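Local coordinates for protein esterase (Staphylococcus aureus subsp. aureus USA300_TCH1516, PDB 3D7R) that is a putative esterase of the alpha/beta hydrolase fold, and thus probably hydrolyses ester bonds in a substrate not yet identified, at residues F43-D46 with Q47-E50. Sequence-based numbering, arbitrary orientation.
Sequences FKND and QDVE
The N-terminal cap of helix 46-61 is built by Asn45, the N-cap residue, and Asp48, three positions on. Asn45 OD1 accepts from Asp48 N at 2.9 Å, and the bond is straight at both ends: the N-H...O angle is nearly linear, and the C=O...N angle is 174°. With CG between the backbone N and the carbonyl carbon (chi1 53°), this torsion turns OD1 forward, onto the N-H of the first turn. Regular helical bonding starts at the same residue, Val49 N donating to Asn45 O at 3.3 Å, and continues from Glu50 N to Asp46 O. Gln47, bent at chi2, lays its OE1 against the Asn45 amide, 3.5 Å from CG, with the two amide planes 65° apart.

The carboxylate of Asp48 faces back along the chain, where OD2 is gripped twice by Lys44. Lys44 N meets Asp48 OD2 on the anti side at 2.9 Å, somewhat out of the carboxylate plane. Lys44 NZ meets the syn lone pair of Asp48 OD2 at 2.8 Å and forms a salt bridge, its chain folded round by bends at chi3 and chi4. Asp48 OD1 is paired with Arg51, so both oxygens have cationic partners, which would be expected to favour the ionised form.

Next to these polar bonds, Phe43 CB lies 3.8 Å from Asp48 CB, while Phe43 CD2 touches Val49 CG2 at 3.7 Å and Val49 CA stands over one ring face. The Phe52 ring meets that of Phe43 at an angle, and Phe226 and Ile231 of helix 225-236 touch the Phe43 side chain. The Phe43-Val49 contact resembles a hydrophobic staple but starts one residue earlier; the Asn45 bond itself is that of a classic Asn N-cap.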
# COMPACT_ATOMS: atom_id res chain seq x y z
N PHE A 43 -3.66 11.48 -16.46
CA PHE A 43 -4.52 12.62 -16.82
C PHE A 43 -3.83 13.56 -17.79
O PHE A 43 -2.63 13.82 -17.64
CB PHE A 43 -4.95 13.43 -15.59
CG PHE A 43 -5.52 12.59 -14.49
CD1 PHE A 43 -6.61 11.77 -14.72
CD2 PHE A 43 -4.96 12.64 -13.21
CE1 PHE A 43 -7.16 11.01 -13.69
CE2 PHE A 43 -5.50 11.87 -12.16
CZ PHE A 43 -6.58 11.05 -12.41
N LYS A 44 -4.57 14.07 -18.77
CA LYS A 44 -3.99 14.97 -19.80
C LYS A 44 -3.87 16.40 -19.29
O LYS A 44 -2.95 17.13 -19.65
CB LYS A 44 -4.85 14.97 -21.06
CG LYS A 44 -4.80 13.69 -21.87
CD LYS A 44 -5.50 13.81 -23.22
CE LYS A 44 -7.00 13.95 -23.08
NZ LYS A 44 -7.59 12.89 -22.19
N ASN A 45 -4.82 16.78 -18.42
CA ASN A 45 -5.04 18.18 -18.07
C ASN A 45 -5.97 18.31 -16.85
O ASN A 45 -6.39 17.31 -16.26
CB ASN A 45 -5.63 18.92 -19.28
CG ASN A 45 -6.87 18.23 -19.86
OD1 ASN A 45 -7.69 17.67 -19.12
ND2 ASN A 45 -7.00 18.26 -21.18
N ASP A 46 -6.29 19.55 -16.49
CA ASP A 46 -7.12 19.81 -15.32
C ASP A 46 -8.51 19.21 -15.49
O ASP A 46 -9.10 18.70 -14.54
CB ASP A 46 -7.18 21.31 -15.00
CG ASP A 46 -5.92 21.79 -14.27
OD1 ASP A 46 -5.05 20.96 -13.91
OD2 ASP A 46 -5.79 23.02 -14.05
N GLN A 47 -8.99 19.24 -16.72
CA GLN A 47 -10.33 18.78 -17.05
C GLN A 47 -10.47 17.26 -16.76
O GLN A 47 -11.48 16.84 -16.18
CB GLN A 47 -10.63 19.11 -18.52
CG GLN A 47 -10.79 20.62 -18.87
CD GLN A 47 -9.56 21.53 -18.56
OE1 GLN A 47 -8.41 21.24 -18.93
NE2 GLN A 47 -9.84 22.66 -17.89
N ASP A 48 -9.47 16.47 -17.14
CA ASP A 48 -9.40 15.04 -16.80
C ASP A 48 -9.37 14.82 -15.29
O ASP A 48 -9.99 13.88 -14.78
CB ASP A 48 -8.16 14.36 -17.39
CG ASP A 48 -8.31 14.03 -18.87
OD1 ASP A 48 -9.41 14.20 -19.43
OD2 ASP A 48 -7.30 13.59 -19.48
N VAL A 49 -8.65 15.68 -14.58
CA VAL A 49 -8.55 15.61 -13.11
C VAL A 49 -9.92 15.84 -12.46
O VAL A 49 -10.35 15.06 -11.60
CB VAL A 49 -7.45 16.58 -12.55
CG1 VAL A 49 -7.42 16.61 -11.03
CG2 VAL A 49 -6.07 16.16 -13.07
N GLU A 50 -10.61 16.90 -12.90
CA GLU A 50 -11.95 17.22 -12.40
C GLU A 50 -12.92 16.06 -12.64
O GLU A 50 -13.63 15.65 -11.71
CB GLU A 50 -12.52 18.49 -13.04
CG GLU A 50 -11.75 19.79 -12.74
CD GLU A 50 -12.31 21.00 -13.52
OE1 GLU A 50 -13.55 21.09 -13.71
OE2 GLU A 50 -11.51 21.87 -13.94